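Local coordinates for protein transcriptional regulator, putative (Pseudomonas syringae pv. tomato, PDB 2R5F) that probably regulates transcription as a DNA-binding protein of the SorC family, with this domain putatively binding a sugar effector, at residues L107-A112 with A119-S124; Q91-V96 with I193-F198. All blocks are in the same frame, centred on the assembly; numbering follows the deposited sequence.

Interaction 1 of 2, residues L107-A112 with A119-S124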
loop_
_atom_site.group_PDB
_atom_site.type_symbol
_atom_site.label_atom_id
_atom_site.label_comp_id
_atom_site.label_asym_id
_atom_site.label_seq_id
_atom_site.Cartn_x
_atom_site.Cartn_y
_atom_site.Cartn_z
ATOM N N LEU A 107 -9.471 -8.948 5.496
ATOM C CA LEU A 107 -9.352 -7.985 4.395
ATOM C C LEU A 107 -8.635 -8.558 3.188
ATOM O O LEU A 107 -9.050 -8.345 2.049
ATOM C CB LEU A 107 -8.648 -6.717 4.868
ATOM C CG LEU A 107 -8.583 -5.625 3.803
ATOM C CD1 LEU A 107 -9.995 -5.094 3.618
ATOM C CD2 LEU A 107 -7.686 -4.500 4.288
ATOM N N THR A 108 -7.552 -9.280 3.450
ATOM C CA THR A 108 -6.750 -9.940 2.431
ATOM C C THR A 108 -7.603 -10.967 1.707
ATOM O O THR A 108 -7.544 -11.074 0.481
ATOM C CB THR A 108 -5.558 -10.680 3.078
ATOM O OG1 THR A 108 -4.873 -9.798 3.968
ATOM C CG2 THR A 108 -4.569 -11.141 2.038
ATOM N N GLN A 109 -8.364 -11.731 2.501
ATOM C CA GLN A 109 -9.279 -12.759 2.010
ATOM C C GLN A 109 -10.393 -12.156 1.154
ATOM O O GLN A 109 -10.637 -12.622 0.039
ATOM C CB GLN A 109 -9.853 -13.589 3.169
ATOM C CG GLN A 109 -10.779 -14.763 2.700
ATOM C CD GLN A 109 -10.136 -15.662 1.647
ATOM O OE1 GLN A 109 -10.410 -15.550 0.439
ATOM N NE2 GLN A 109 -9.262 -16.548 2.096
ATOM N N ARG A 110 -11.026 -11.101 1.668
ATOM C CA ARG A 110 -12.054 -10.363 0.945
ATOM C C ARG A 110 -11.577 -9.955 -0.436
ATOM O O ARG A 110 -12.286 -10.154 -1.380
ATOM C CB ARG A 110 -12.486 -9.128 1.706
ATOM C CG ARG A 110 -13.525 -9.381 2.737
ATOM C CD ARG A 110 -13.772 -8.148 3.558
ATOM N NE ARG A 110 -14.433 -7.098 2.788
ATOM C CZ ARG A 110 -14.405 -5.802 3.110
ATOM N NH1 ARG A 110 -13.743 -5.385 4.185
ATOM N NH2 ARG A 110 -15.042 -4.913 2.358
ATOM N N LEU A 111 -10.358 -9.422 -0.548
ATOM C CA LEU A 111 -9.767 -9.004 -1.823
ATOM C C LEU A 111 -9.524 -10.157 -2.796
ATOM O O LEU A 111 -9.757 -10.027 -3.996
ATOM C CB LEU A 111 -8.483 -8.183 -1.601
ATOM C CG LEU A 111 -7.845 -7.677 -2.914
ATOM C CD1 LEU A 111 -8.819 -6.759 -3.644
ATOM C CD2 LEU A 111 -6.455 -7.027 -2.747
ATOM N N ALA A 112 -9.070 -11.295 -2.278
ATOM C CA ALA A 112 -8.936 -12.506 -3.078
ATOM C C ALA A 112 -10.299 -12.997 -3.599
ATOM O O ALA A 112 -10.427 -13.478 -4.742
ATOM C CB ALA A 112 -8.250 -13.557 -2.272
ATOM N N ALA A 119 -5.875 -16.717 -1.713
ATOM C CA ALA A 119 -5.305 -15.793 -0.722
ATOM C C ALA A 119 -4.240 -16.537 0.052
ATOM O O ALA A 119 -4.373 -17.723 0.271
ATOM C CB ALA A 119 -6.376 -15.313 0.223
ATOM N N PHE A 120 -3.184 -15.845 0.445
ATOM C CA PHE A 120 -2.133 -16.409 1.308
ATOM C C PHE A 120 -2.079 -15.472 2.518
ATOM O O PHE A 120 -1.732 -14.284 2.394
ATOM C CB PHE A 120 -0.782 -16.531 0.565
ATOM C CG PHE A 120 -0.810 -17.517 -0.588
ATOM C CD1 PHE A 120 -0.569 -18.866 -0.381
ATOM C CD2 PHE A 120 -1.125 -17.098 -1.875
ATOM C CE1 PHE A 120 -0.609 -19.794 -1.441
ATOM C CE2 PHE A 120 -1.167 -18.013 -2.939
ATOM C CZ PHE A 120 -0.913 -19.358 -2.719
ATOM N N LEU A 121 -2.496 -16.011 3.656
ATOM C CA LEU A 121 -2.860 -15.247 4.840
ATOM C C LEU A 121 -1.927 -15.544 6.012
ATOM O O LEU A 121 -1.338 -16.602 6.080
ATOM C CB LEU A 121 -4.295 -15.615 5.286
ATOM C CG LEU A 121 -5.457 -15.613 4.286
ATOM C CD1 LEU A 121 -6.692 -16.167 4.943
ATOM C CD2 LEU A 121 -5.739 -14.227 3.750
ATOM N N LEU A 122 -1.841 -14.604 6.944
ATOM C CA LEU A 122 -1.061 -14.745 8.164
ATOM C C LEU A 122 -2.003 -14.553 9.348
ATOM O O LEU A 122 -2.062 -13.461 9.938
ATOM C CB LEU A 122 0.060 -13.706 8.220
ATOM C CG LEU A 122 1.107 -13.711 7.115
ATOM C CD1 LEU A 122 1.885 -12.407 7.130
ATOM C CD2 LEU A 122 2.038 -14.908 7.243
ATOM N N PRO A 123 -2.760 -15.614 9.688
ATOM C CA PRO A 123 -3.745 -15.551 10.752
ATOM C C PRO A 123 -3.194 -15.164 12.106
ATOM O O PRO A 123 -2.145 -15.659 12.542
ATOM C CB PRO A 123 -4.290 -16.986 10.818
ATOM C CG PRO A 123 -4.119 -17.490 9.415
ATOM C CD PRO A 123 -2.756 -16.946 9.056
ATOM N N SER A 124 -3.890 -14.201 12.695
ATOM C CA SER A 124 -4.131 -14.161 14.121
ATOM C C SER A 124 -5.618 -13.621 14.306
ATOM O O SER A 124 -6.305 -13.674 13.034
ATOM C CB SER A 124 -3.095 -13.243 14.841
ATOM O OG SER A 124 -3.277 -13.521 16.288
#
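Ala112 and Ala119 bring the helical segment 107-112 and the extended segment 119-124 closest together, with the CA of Ala112 5.4 Å from the CA of Ala119; segment 119-124 then runs on alongside the helix, keeping contact as far as Leu121. The two methyl groups face each other directly, Ala112 CB lying 3.6 Å from Ala119 CB, and their small size lets the backbones come this near. One turn earlier in the helix, Thr108 takes the next place. Its CB is 3.6 Å from Leu121 CD2, and its CG2 methyl lies alongside that same branch, the two side chains sliding past each other in opposite directions. The Thr108 hydroxyl takes no part in this apolar touch, being hydrogen-bonded back to Ala104 O within the helix.

This is the return half of a beta-alpha-beta crossover in a Rossmann-like, putative sugar-binding domain: strand 88-94 leads into helix 101-115, and the chain comes back as strand 119-120, parallel to strand 88-94 and hydrogen-bonded to it. The CB of Phe120 points away from helix 101-115, and its ring packs on helix 138-149, where it makes a cation-pi contact with Arg149.

Gln109 closes the outer edge. Its CG stands anti to the backbone N, and a bend at chi2 (52°) swings the amide over the Ala119 methyl. There NE2 comes within 3.7 Å of Ala119 CB. The same NE2 lies 3.9 Å from Leu121 CD1, where the two side chains cross at about a right angle. The other branch of the leucine, Leu121 CD2, lies 3.8 Å from the backbone N of Gln109.

Interaction 2 of 2, residues Q91-V96 with I193-F198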
loop_
_atom_site.group_PDB
_atom_site.type_symbol
_atom_site.label_atom_id
_atom_site.label_comp_id
_atom_site.label_asym_id
_atom_site.label_seq_id
_atom_site.Cartn_x
_atom_site.Cartn_y
_atom_site.Cartn_z
ATOM N N GLN A 91 -0.951 -11.630 1.980
ATOM C CA GLN A 91 -0.902 -10.734 3.120
ATOM C C GLN A 91 0.556 -10.387 3.393
ATOM O O GLN A 91 1.361 -11.290 3.623
ATOM C CB GLN A 91 -1.490 -11.440 4.328
ATOM C CG GLN A 91 -1.359 -10.641 5.593
ATOM C CD GLN A 91 -2.325 -11.116 6.636
ATOM O OE1 GLN A 91 -3.004 -12.110 6.435
ATOM N NE2 GLN A 91 -2.377 -10.427 7.762
ATOM N N LEU A 92 0.900 -9.095 3.386
ATOM C CA LEU A 92 2.320 -8.694 3.491
ATOM C C LEU A 92 2.783 -8.295 4.878
ATOM O O LEU A 92 3.952 -7.951 5.041
ATOM C CB LEU A 92 2.648 -7.545 2.546
ATOM C CG LEU A 92 2.568 -7.716 1.030
ATOM C CD1 LEU A 92 2.920 -6.384 0.410
ATOM C CD2 LEU A 92 3.453 -8.808 0.495
ATOM N N LEU A 93 1.871 -8.293 5.848
ATOM C CA LEU A 93 2.171 -7.941 7.242
ATOM C C LEU A 93 1.155 -8.627 8.142
ATOM O O LEU A 93 -0.052 -8.570 7.880
ATOM C CB LEU A 93 2.113 -6.419 7.480
ATOM C CG LEU A 93 1.998 -5.905 8.942
ATOM C CD1 LEU A 93 3.057 -6.466 9.847
ATOM C CD2 LEU A 93 2.043 -4.380 9.015
ATOM N N GLY A 94 1.645 -9.264 9.196
ATOM C CA GLY A 94 0.789 -9.924 10.170
ATOM C C GLY A 94 1.388 -9.817 11.561
ATOM O O GLY A 94 2.609 -9.820 11.724
ATOM N N GLY A 95 0.517 -9.725 12.561
ATOM C CA GLY A 95 0.919 -9.612 13.954
ATOM C C GLY A 95 -0.082 -10.341 14.817
ATOM O O GLY A 95 -0.720 -11.289 14.358
ATOM N N VAL A 96 -0.229 -9.896 16.067
ATOM C CA VAL A 96 -1.108 -10.557 17.037
ATOM C C VAL A 96 -2.166 -9.567 17.558
ATOM O O VAL A 96 -1.799 -8.391 17.878
ATOM C CB VAL A 96 -0.289 -11.179 18.224
ATOM C CG1 VAL A 96 -1.210 -11.869 19.247
ATOM C CG2 VAL A 96 0.755 -12.175 17.708
ATOM N N ILE A 193 6.521 1.517 6.027
ATOM C CA ILE A 193 5.739 0.697 5.120
ATOM C C ILE A 193 5.832 -0.715 5.705
ATOM O O ILE A 193 6.925 -1.191 6.013
ATOM C CB ILE A 193 6.280 0.712 3.678
ATOM C CG1 ILE A 193 6.068 2.095 3.041
ATOM C CG2 ILE A 193 5.590 -0.385 2.881
ATOM C CD1 ILE A 193 6.770 2.339 1.720
ATOM N N CYS A 194 4.674 -1.339 5.900
ATOM C CA CYS A 194 4.554 -2.698 6.450
ATOM C C CYS A 194 5.228 -2.894 7.808
ATOM O O CYS A 194 5.747 -3.959 8.076
ATOM C CB CYS A 194 5.068 -3.750 5.462
ATOM S SG CYS A 194 4.083 -3.873 3.942
ATOM N N LEU A 195 5.197 -1.864 8.653
ATOM C CA LEU A 195 5.900 -1.863 9.927
ATOM C C LEU A 195 7.417 -1.920 9.723
ATOM O O LEU A 195 8.165 -2.229 10.638
ATOM C CB LEU A 195 5.416 -3.008 10.828
ATOM C CG LEU A 195 4.889 -2.615 12.210
ATOM C CD1 LEU A 195 3.946 -1.376 12.138
ATOM C CD2 LEU A 195 4.188 -3.796 12.839
ATOM N N ARG A 196 7.874 -1.599 8.518
ATOM C CA ARG A 196 9.308 -1.383 8.311
ATOM C C ARG A 196 9.607 0.130 8.259
ATOM O O ARG A 196 9.155 0.817 7.371
ATOM C CB ARG A 196 9.775 -2.103 7.040
ATOM C CG ARG A 196 9.440 -3.619 6.995
ATOM C CD ARG A 196 10.218 -4.365 8.072
ATOM N NE ARG A 196 10.029 -5.812 7.997
ATOM C CZ ARG A 196 11.017 -6.701 7.929
ATOM N NH1 ARG A 196 12.286 -6.310 7.940
ATOM N NH2 ARG A 196 10.738 -7.991 7.847
ATOM N N TYR A 197 10.405 0.623 9.202
ATOM C CA TYR A 197 10.623 2.058 9.367
ATOM C C TYR A 197 11.773 2.602 8.528
ATOM O O TYR A 197 12.743 1.901 8.268
ATOM C CB TYR A 197 10.784 2.389 10.865
ATOM C CG TYR A 197 9.467 2.274 11.611
ATOM C CD1 TYR A 197 9.007 1.042 12.095
ATOM C CD2 TYR A 197 8.663 3.385 11.794
ATOM C CE1 TYR A 197 7.782 0.936 12.752
ATOM C CE2 TYR A 197 7.448 3.291 12.451
ATOM C CZ TYR A 197 7.008 2.070 12.926
ATOM O OH TYR A 197 5.780 2.022 13.571
ATOM N N PHE A 198 11.646 3.854 8.102
ATOM C CA PHE A 198 12.660 4.539 7.298
ATOM C C PHE A 198 12.797 5.991 7.738
ATOM O O PHE A 198 11.905 6.543 8.395
ATOM C CB PHE A 198 12.335 4.488 5.801
ATOM C CG PHE A 198 10.935 4.922 5.459
ATOM C CD1 PHE A 198 10.595 6.269 5.408
ATOM C CD2 PHE A 198 9.956 3.987 5.197
ATOM C CE1 PHE A 198 9.308 6.677 5.114
ATOM C CE2 PHE A 198 8.648 4.391 4.882
ATOM C CZ PHE A 198 8.323 5.730 4.846
#
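Arg196 N donates to Ile193 O at 2.7 Å, closing the type I' turn whose corners, Cys194 and Leu195, press against Leu93. The return bond, Ile193 N to Arg196 O at 3.0 Å, makes this a beta hairpin with a two-residue loop between strands 191-193 and 196-198. The hairpin branches from the sheet of the Rossmann-like domain by pairing strand 191-193 antiparallel with strand 155-162. Both corner residues have positive phi, though neither is a glycine. Asp192 OD2 accepts the corner N-H of Leu195, adding a side-chain brace to the turn.

No hydrogen bond joins the hairpin to segment 91-96; the meeting is apolar. Leu93 does most of the work. With CG anti to the backbone N (chi1 163°), it sends both methyls to the turn: CD2 rests 3.7 Å from Cys194 C, against the peptide group that links the two corners, and also touches the root of the Leu195 side chain. CD1 approaches Cys194 O and Leu195 CD2 more loosely. The two leucines cross at about a right angle. Cys194 SG, anti to its own carbonyl carbon, lies 4.2 Å from Leu92 CB, a looser touch.

On the segment 91-96 side, the carbonyl of Leu93 is held by the Gln91 amide. The N-H of NE2 meets Leu93 O at 3.0 Å, the donor tilted 29° from the carbonyl plane.

Interaction 1 is nested inside the chain loop closed by interaction 2, and both reach the same sheet through neighbouring strands, 119-120 and 88-94. Interaction 1 packs a helix on the strand that follows it and is only partly buried, with the amide of Gln109 at its outer edge. Interaction 2 joins parts far apart in sequence and is mostly buried, with Leu195 exposed at its border. Apolar contact carries both, and neither has a hydrogen bond across its segments. Polar bonds instead tie the two interactions together: Phe120 O probably accepts from Gln91 N, and Leu122 N probably donates to Gln91 OE1, each at 2.8 Å.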